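Long-range contacts in acetone carboxylase alpha subunit (Xanthobacter autotrophicus Py2, PDB 5M45), which forms the alpha subunit of a multisubunit carboxylase assembly and belongs to the hydantoinase B/oxoprolinase family: residues 501-505 and 518-522; 454-458 and 619-623; 57-61 and 263-267. One frame throughout, in Å; residues are numbered along the deposited sequence.

Contact 1 (501-505 and 518-522); sequences GRQIK and CGFES
Gln503 and Glu521 face each other as an antiparallel hydrogen-bonded pair and set the register of this contact. Gln503 N donates to Glu521 O at 2.9 Å, and Glu521 N returns a bond to Gln503 O. With short strand axes at 169°, the segments are neighbours in an antiparallel sheet in which strand 497-504 is outermost within the chain. Beyond Ile504 a third backbone bond runs from Lys505 N to Gly519 O.

On the face carrying the Gln503 and Glu521 side chains, packing is tight where Lys505 crosses Glu521 at about a right angle, its CD 3.4 Å from Glu521 CD. A bend at chi2 (67°) turns the lysine chain across the carboxylate, and Lys505 NZ reaches Glu521 OE2 at 3.0 Å from above the carboxylate plane. The same ammonium meets Tyr558 OH and makes a cation-pi contact with Tyr621. The packing loosens toward the partly exposed Gln503 amide. Gln503 runs beside Glu521, amide and carboxylate 89° apart, and a water fills in between them: it takes a bond from Gln503 NE2 and lies 2.7 Å from Glu521 OE1. Gln503 NE2 also bonds Thr583.

On the Arg502 side the approach is more distant: Arg502 NE stays 4.0 Å from Phe520 CE2, with guanidinium and ring steeply inclined to each other. That guanidinium pairs with Glu457 instead, while an acidic side chain on the chain of another protein accepts from Ile504 N. Opposite charges are thus matched within a buried setting; the lysine probably favours an ionised Glu521, and the salt bridge joins Lys505, next to Ile504, to Glu521 on the neighbouring strand.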
loop_
_atom_site.group_PDB
_atom_site.type_symbol
_atom_site.label_atom_id
_atom_site.label_comp_id
_atom_site.label_asym_id
_atom_site.label_seq_id
_atom_site.Cartn_x
_atom_site.Cartn_y
_atom_site.Cartn_z
ATOM N N GLY A 501 -24.026 -25.657 12.790
ATOM C CA GLY A 501 -24.882 -26.212 11.755
ATOM C C GLY A 501 -24.237 -26.203 10.368
ATOM O O GLY A 501 -23.417 -25.327 10.042
ATOM N N ARG A 502 -24.600 -27.198 9.557
ATOM C CA ARG A 502 -24.396 -27.173 8.102
ATOM C C ARG A 502 -25.573 -27.890 7.473
ATOM O O ARG A 502 -25.778 -29.070 7.746
ATOM C CB ARG A 502 -23.061 -27.863 7.755
ATOM C CG ARG A 502 -22.139 -27.079 6.861
ATOM C CD ARG A 502 -20.932 -27.899 6.411
ATOM N NE ARG A 502 -19.883 -27.047 5.854
ATOM C CZ ARG A 502 -18.768 -27.458 5.281
ATOM N NH1 ARG A 502 -17.934 -26.543 4.783
ATOM N NH2 ARG A 502 -18.485 -28.759 5.187
ATOM N N GLN A 503 -26.381 -27.170 6.680
ATOM C CA GLN A 503 -27.702 -27.653 6.213
ATOM C C GLN A 503 -27.964 -27.173 4.777
ATOM O O GLN A 503 -27.617 -26.044 4.418
ATOM C CB GLN A 503 -28.788 -27.100 7.149
ATOM C CG GLN A 503 -30.188 -27.642 6.964
ATOM C CD GLN A 503 -31.219 -27.097 7.958
ATOM O OE1 GLN A 503 -31.158 -27.406 9.128
ATOM N NE2 GLN A 503 -32.165 -26.287 7.489
ATOM N N ILE A 504 -28.642 -28.006 3.987
ATOM C CA ILE A 504 -29.142 -27.601 2.675
ATOM C C ILE A 504 -30.171 -26.452 2.865
ATOM O O ILE A 504 -30.972 -26.474 3.813
ATOM C CB ILE A 504 -29.797 -28.801 1.945
ATOM C CG1 ILE A 504 -28.747 -29.863 1.610
ATOM C CG2 ILE A 504 -30.535 -28.330 0.687
ATOM C CD1 ILE A 504 -29.332 -31.160 1.085
ATOM N N LYS A 505 -30.119 -25.431 1.994
ATOM C CA LYS A 505 -30.909 -24.167 2.197
ATOM C C LYS A 505 -32.284 -24.274 1.513
ATOM O O LYS A 505 -32.390 -24.104 0.297
ATOM C CB LYS A 505 -30.132 -22.924 1.693
ATOM C CG LYS A 505 -30.796 -21.578 2.020
ATOM C CD LYS A 505 -30.813 -21.288 3.515
ATOM C CE LYS A 505 -31.401 -19.936 3.819
ATOM N NZ LYS A 505 -31.984 -19.936 5.185
ATOM N N CYS A 518 -30.387 -25.711 -4.971
ATOM C CA CYS A 518 -30.370 -24.975 -3.712
ATOM C C CYS A 518 -28.933 -24.612 -3.317
ATOM O O CYS A 518 -27.964 -25.285 -3.717
ATOM C CB CYS A 518 -31.045 -25.772 -2.586
ATOM S SG CYS A 518 -32.842 -25.842 -2.749
ATOM N N GLY A 519 -28.802 -23.547 -2.533
ATOM C CA GLY A 519 -27.555 -23.299 -1.813
ATOM C C GLY A 519 -27.490 -24.136 -0.518
ATOM O O GLY A 519 -28.140 -25.158 -0.391
ATOM N N PHE A 520 -26.661 -23.691 0.428
ATOM C CA PHE A 520 -26.574 -24.286 1.777
ATOM C C PHE A 520 -26.235 -23.187 2.773
ATOM O O PHE A 520 -26.042 -22.049 2.381
ATOM C CB PHE A 520 -25.600 -25.496 1.854
ATOM C CG PHE A 520 -24.121 -25.148 1.859
ATOM C CD1 PHE A 520 -23.485 -24.670 0.718
ATOM C CD2 PHE A 520 -23.347 -25.358 3.012
ATOM C CE1 PHE A 520 -22.104 -24.368 0.730
ATOM C CE2 PHE A 520 -21.981 -25.083 3.023
ATOM C CZ PHE A 520 -21.361 -24.571 1.885
ATOM N N GLU A 521 -26.241 -23.526 4.055
ATOM C CA GLU A 521 -25.989 -22.567 5.114
ATOM C C GLU A 521 -25.216 -23.223 6.242
ATOM O O GLU A 521 -25.317 -24.441 6.462
ATOM C CB GLU A 521 -27.290 -21.947 5.650
ATOM C CG GLU A 521 -28.239 -22.955 6.252
ATOM C CD GLU A 521 -29.656 -22.440 6.463
ATOM O OE1 GLU A 521 -30.644 -23.243 6.339
ATOM O OE2 GLU A 521 -29.814 -21.232 6.775
ATOM N N SER A 522 -24.432 -22.403 6.940
ATOM C CA SER A 522 -23.741 -22.839 8.155
ATOM C C SER A 522 -23.935 -21.799 9.266
ATOM O O SER A 522 -23.863 -20.599 8.998
ATOM C CB SER A 522 -22.236 -23.075 7.885
ATOM O OG SER A 522 -21.532 -21.910 7.431
HETATM O O HOH W 1 -32.851 -24.179 5.120
#

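Contact 2 (454-458 and 619-623); sequences NSFEC and LNYMR
Glu457 and Asn620 meet with carboxylate and amide nearly coplanar, only 7° apart. Asn620 ND2 donates to Glu457 OE1 at 3.0 Å, with 166° at the hydrogen; Glu457 OE1 accepts on its anti lone pair, the one turned away from OE2. The acceptor lies in the amide plane, so the bond favours this flat alignment. Glu457 OE1 is also held by Ser522 and Arg524 and OE2 by Tyr499, a dense set of donors that would stabilise a negative charge; Asn620 OD1 takes a bond from Asn437.

Met622 lies across Glu457 at about a right angle. Bent at chi2 (53°) and again at chi3, it folds back so that its CE comes 3.8 Å from Glu457 CB, while Met622 CG packs 3.7 Å from Cys458 CB. Here the loop after strand 450-454 meets strand 617-621 of the five-stranded antiparallel sheet, and an ST turn shapes that loop: Ser455 OG accepts from Glu457 N at 3.1 Å, joining residues two apart at the base of the glutamate. Between Ser455 and Asn620 a water bridges the segments, giving a proton to Ser455 O and accepting one from Asn620 ND2 at 3.1 Å.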
loop_
_atom_site.group_PDB
_atom_site.type_symbol
_atom_site.label_atom_id
_atom_site.label_comp_id
_atom_site.label_asym_id
_atom_site.label_seq_id
_atom_site.Cartn_x
_atom_site.Cartn_y
_atom_site.Cartn_z
ATOM N N ASN A 454 -11.641 -15.631 5.421
ATOM C CA ASN A 454 -12.381 -15.452 4.182
ATOM C C ASN A 454 -12.852 -16.828 3.708
ATOM O O ASN A 454 -12.129 -17.516 2.990
ATOM C CB ASN A 454 -11.530 -14.769 3.109
ATOM C CG ASN A 454 -12.366 -14.318 1.903
ATOM O OD1 ASN A 454 -12.729 -13.159 1.792
ATOM N ND2 ASN A 454 -12.661 -15.248 0.988
ATOM N N SER A 455 -14.056 -17.230 4.124
ATOM C CA SER A 455 -14.536 -18.576 3.852
ATOM C C SER A 455 -14.844 -18.783 2.370
ATOM O O SER A 455 -15.571 -17.945 1.740
ATOM C CB SER A 455 -15.822 -18.885 4.637
ATOM O OG SER A 455 -16.291 -20.168 4.292
ATOM N N PHE A 456 -14.360 -19.913 1.837
ATOM C CA PHE A 456 -14.690 -20.357 0.467
ATOM C C PHE A 456 -15.828 -21.419 0.432
ATOM O O PHE A 456 -15.947 -22.186 -0.530
ATOM C CB PHE A 456 -13.418 -20.802 -0.301
ATOM C CG PHE A 456 -12.796 -19.694 -1.137
ATOM C CD1 PHE A 456 -12.125 -18.641 -0.537
ATOM C CD2 PHE A 456 -12.862 -19.722 -2.539
ATOM C CE1 PHE A 456 -11.566 -17.627 -1.294
ATOM C CE2 PHE A 456 -12.327 -18.719 -3.283
ATOM C CZ PHE A 456 -11.654 -17.670 -2.679
ATOM N N GLU A 457 -16.728 -21.376 1.420
ATOM C CA GLU A 457 -17.981 -22.139 1.349
ATOM C C GLU A 457 -18.772 -21.715 0.095
ATOM O O GLU A 457 -19.440 -22.565 -0.462
ATOM C CB GLU A 457 -18.843 -21.992 2.634
ATOM C CG GLU A 457 -18.331 -22.866 3.778
ATOM C CD GLU A 457 -19.248 -22.950 4.989
ATOM O OE1 GLU A 457 -19.992 -21.991 5.320
ATOM O OE2 GLU A 457 -19.209 -24.038 5.631
ATOM N N CYS A 458 -18.645 -20.455 -0.372
ATOM C CA CYS A 458 -19.360 -20.004 -1.566
ATOM C C CYS A 458 -18.609 -20.297 -2.891
ATOM O O CYS A 458 -18.896 -19.671 -3.939
ATOM C CB CYS A 458 -19.804 -18.535 -1.473
ATOM S SG CYS A 458 -18.455 -17.387 -1.050
ATOM N N LEU A 619 -24.594 -16.226 10.705
ATOM C CA LEU A 619 -25.135 -17.160 9.676
ATOM C C LEU A 619 -24.455 -16.940 8.325
ATOM O O LEU A 619 -24.573 -15.861 7.768
ATOM C CB LEU A 619 -26.661 -17.007 9.531
ATOM C CG LEU A 619 -27.339 -17.897 8.479
ATOM C CD1 LEU A 619 -27.278 -19.349 8.904
ATOM C CD2 LEU A 619 -28.800 -17.499 8.235
ATOM N N ASN A 620 -23.758 -17.948 7.809
ATOM C CA ASN A 620 -23.214 -17.955 6.437
ATOM C C ASN A 620 -24.187 -18.634 5.465
ATOM O O ASN A 620 -24.441 -19.844 5.566
ATOM C CB ASN A 620 -21.847 -18.680 6.384
ATOM C CG ASN A 620 -20.953 -18.176 5.252
ATOM O OD1 ASN A 620 -21.050 -17.035 4.855
ATOM N ND2 ASN A 620 -20.079 -19.041 4.731
ATOM N N TYR A 621 -24.752 -17.866 4.536
ATOM C CA TYR A 621 -25.809 -18.342 3.610
ATOM C C TYR A 621 -25.273 -18.273 2.172
ATOM O O TYR A 621 -24.972 -17.174 1.653
ATOM C CB TYR A 621 -27.104 -17.486 3.834
ATOM C CG TYR A 621 -28.164 -17.417 2.712
ATOM C CD1 TYR A 621 -28.340 -18.439 1.764
ATOM C CD2 TYR A 621 -29.037 -16.318 2.647
ATOM C CE1 TYR A 621 -29.309 -18.340 0.749
ATOM C CE2 TYR A 621 -30.023 -16.225 1.641
ATOM C CZ TYR A 621 -30.132 -17.225 0.692
ATOM O OH TYR A 621 -31.079 -17.098 -0.303
ATOM N N MET A 622 -25.168 -19.441 1.535
ATOM C CA MET A 622 -24.742 -19.555 0.125
ATOM C C MET A 622 -25.944 -19.636 -0.820
ATOM O O MET A 622 -26.900 -20.381 -0.563
ATOM C CB MET A 622 -23.844 -20.793 -0.082
ATOM C CG MET A 622 -22.371 -20.567 0.240
ATOM S SD MET A 622 -21.935 -19.891 1.868
ATOM C CE MET A 622 -22.504 -21.208 2.934
ATOM N N ARG A 623 -25.884 -18.899 -1.923
ATOM C CA ARG A 623 -27.064 -18.764 -2.807
ATOM C C ARG A 623 -27.351 -19.964 -3.721
ATOM O O ARG A 623 -26.457 -20.746 -4.076
ATOM C CB ARG A 623 -26.921 -17.528 -3.718
ATOM C CG ARG A 623 -26.468 -16.207 -3.079
ATOM C CD ARG A 623 -27.346 -15.737 -1.927
ATOM N NE ARG A 623 -26.936 -14.378 -1.500
ATOM C CZ ARG A 623 -26.445 -14.026 -0.311
ATOM N NH1 ARG A 623 -26.284 -14.881 0.693
ATOM N NH2 ARG A 623 -26.137 -12.750 -0.105
HETATM O O HOH W 2 -18.251 -17.711 2.613
#

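Contact 3 (57-61 and 263-267); sequences YNKLF and FAYEA
Phe263 reaches from its helix into the side chains of Tyr57, Leu60 and Phe61, joining two helices that run almost perpendicular. The short axes cross at -91° and stay 11.5 Å apart, so this helix-helix packing between helices 54-75 and 257-282 is made by long side chains. Starting at its base, Phe263 CB lies 3.9 Å from Leu60 CD1, and CG touches the same methyl. With CG anti to the backbone N (chi1 -173°), the ring is carried toward the other helix. There Phe263 CD1 meets Tyr57 CE2 at 3.7 Å, and CE1 stands over the centre of the tyrosine ring. The pair is an edge-to-face stack, centroids 5.1 Å apart and planes at 61°. One face of the phenylalanine is covered by Leu60 CB in a CH-pi contact, the opposite face by Ala267 CB of its own helix. Leu49 of helix 48-52 and Leu102 and Leu103 of strand 101-104 also touch Phe263. Tyr57 OH passes Ala267 CA at 3.7 Å on its way to a hydrogen bond with His270. At the tip of the phenylalanine ring, Phe263 CZ rests 3.8 Å from Phe61 CA.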
loop_
_atom_site.group_PDB
_atom_site.type_symbol
_atom_site.label_atom_id
_atom_site.label_comp_id
_atom_site.label_asym_id
_atom_site.label_seq_id
_atom_site.Cartn_x
_atom_site.Cartn_y
_atom_site.Cartn_z
ATOM N N TYR A 57 2.444 -33.620 -32.921
ATOM C CA TYR A 57 1.532 -32.592 -32.370
ATOM C C TYR A 57 0.815 -33.096 -31.101
ATOM O O TYR A 57 0.788 -32.399 -30.077
ATOM C CB TYR A 57 0.511 -32.164 -33.426
ATOM C CG TYR A 57 -0.321 -30.955 -33.064
ATOM C CD1 TYR A 57 -1.552 -31.109 -32.436
ATOM C CD2 TYR A 57 0.069 -29.676 -33.417
ATOM C CE1 TYR A 57 -2.342 -30.012 -32.136
ATOM C CE2 TYR A 57 -0.713 -28.549 -33.110
ATOM C CZ TYR A 57 -1.913 -28.729 -32.472
ATOM O OH TYR A 57 -2.708 -27.659 -32.191
ATOM N N ASN A 58 0.277 -34.319 -31.186
ATOM C CA ASN A 58 -0.444 -34.946 -30.075
ATOM C C ASN A 58 0.489 -35.268 -28.898
ATOM O O ASN A 58 0.077 -35.145 -27.739
ATOM C CB ASN A 58 -1.158 -36.239 -30.527
ATOM C CG ASN A 58 -1.916 -36.914 -29.389
ATOM O OD1 ASN A 58 -1.539 -37.987 -28.889
ATOM N ND2 ASN A 58 -2.977 -36.276 -28.952
ATOM N N LYS A 59 1.728 -35.668 -29.191
ATOM C CA LYS A 59 2.667 -35.964 -28.135
ATOM C C LYS A 59 3.036 -34.710 -27.311
ATOM O O LYS A 59 3.123 -34.770 -26.076
ATOM C CB LYS A 59 3.931 -36.642 -28.686
ATOM C CG LYS A 59 4.933 -36.976 -27.581
ATOM C CD LYS A 59 5.912 -38.096 -27.929
ATOM C CE LYS A 59 6.853 -37.779 -29.060
ATOM N NZ LYS A 59 8.234 -38.365 -28.696
ATOM N N LEU A 60 3.278 -33.592 -28.002
ATOM C CA LEU A 60 3.548 -32.335 -27.315
ATOM C C LEU A 60 2.325 -31.909 -26.493
ATOM O O LEU A 60 2.467 -31.459 -25.340
ATOM C CB LEU A 60 3.930 -31.237 -28.298
ATOM C CG LEU A 60 5.223 -31.421 -29.082
ATOM C CD1 LEU A 60 5.289 -30.412 -30.207
ATOM C CD2 LEU A 60 6.403 -31.199 -28.183
ATOM N N PHE A 61 1.135 -32.026 -27.085
ATOM C CA PHE A 61 -0.126 -31.698 -26.361
ATOM C C PHE A 61 -0.248 -32.494 -25.047
ATOM O O PHE A 61 -0.479 -31.940 -23.983
ATOM C CB PHE A 61 -1.348 -31.938 -27.265
ATOM C CG PHE A 61 -2.671 -31.954 -26.535
ATOM C CD1 PHE A 61 -3.303 -30.776 -26.179
ATOM C CD2 PHE A 61 -3.298 -33.167 -26.232
ATOM C CE1 PHE A 61 -4.519 -30.801 -25.494
ATOM C CE2 PHE A 61 -4.493 -33.202 -25.562
ATOM C CZ PHE A 61 -5.113 -32.023 -25.182
ATOM N N PHE A 263 4.367 -25.509 -32.455
ATOM C CA PHE A 263 3.239 -25.789 -31.562
ATOM C C PHE A 263 2.803 -24.552 -30.775
ATOM O O PHE A 263 1.591 -24.322 -30.567
ATOM C CB PHE A 263 3.616 -26.901 -30.577
ATOM C CG PHE A 263 2.483 -27.371 -29.720
ATOM C CD1 PHE A 263 1.549 -28.293 -30.198
ATOM C CD2 PHE A 263 2.346 -26.916 -28.405
ATOM C CE1 PHE A 263 0.497 -28.755 -29.380
ATOM C CE2 PHE A 263 1.315 -27.382 -27.594
ATOM C CZ PHE A 263 0.393 -28.298 -28.073
ATOM N N ALA A 264 3.788 -23.757 -30.336
ATOM C CA ALA A 264 3.530 -22.614 -29.485
ATOM C C ALA A 264 2.619 -21.529 -30.125
ATOM O O ALA A 264 2.019 -20.757 -29.366
ATOM C CB ALA A 264 4.832 -22.000 -29.005
ATOM N N TYR A 265 2.511 -21.494 -31.460
ATOM C CA TYR A 265 1.566 -20.616 -32.169
ATOM C C TYR A 265 0.390 -21.370 -32.807
ATOM O O TYR A 265 -0.758 -20.890 -32.758
ATOM C CB TYR A 265 2.317 -19.690 -33.164
ATOM C CG TYR A 265 3.389 -18.913 -32.450
ATOM C CD1 TYR A 265 4.636 -19.469 -32.236
ATOM C CD2 TYR A 265 3.141 -17.660 -31.921
ATOM C CE1 TYR A 265 5.635 -18.794 -31.537
ATOM C CE2 TYR A 265 4.129 -16.968 -31.214
ATOM C CZ TYR A 265 5.374 -17.546 -31.044
ATOM O OH TYR A 265 6.359 -16.891 -30.339
ATOM N N GLU A 266 0.640 -22.565 -33.349
ATOM C CA GLU A 266 -0.430 -23.372 -33.944
ATOM C C GLU A 266 -1.521 -23.729 -32.919
ATOM O O GLU A 266 -2.701 -23.743 -33.279
ATOM C CB GLU A 266 0.094 -24.650 -34.604
ATOM C CG GLU A 266 0.979 -24.434 -35.840
ATOM C CD GLU A 266 1.353 -25.728 -36.564
ATOM O OE1 GLU A 266 0.603 -26.749 -36.427
ATOM O OE2 GLU A 266 2.419 -25.726 -37.286
ATOM N N ALA A 267 -1.134 -24.004 -31.661
ATOM C CA ALA A 267 -2.110 -24.411 -30.628
ATOM C C ALA A 267 -3.174 -23.307 -30.380
ATOM O O ALA A 267 -4.336 -23.616 -30.123
ATOM C CB ALA A 267 -1.414 -24.818 -29.319
#

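Overall arrangement
Contacts 1 and 2 form one neighbourhood, their centres 9 Å apart. Strands 520-526 and 617-621 are adjacent in the same sheet, and Phe520 O lies 2.9 Å from Met622 N. Along the chain, contact 1 is nested inside the loop closed by contact 2. Contact 3 stands apart, about 40 Å from contact 2 between centres and on the other side of the chain's centre. All three are largely buried, yet contact 2 lies closest to the chain's centre and contact 3 farthest. Backbone pairing and a salt bridge dominate contact 1, a carboxylate-amide hydrogen bond and methionine packing contact 2; contact 3 has no hydrogen bond between its segments and relies on aromatic and aliphatic groups.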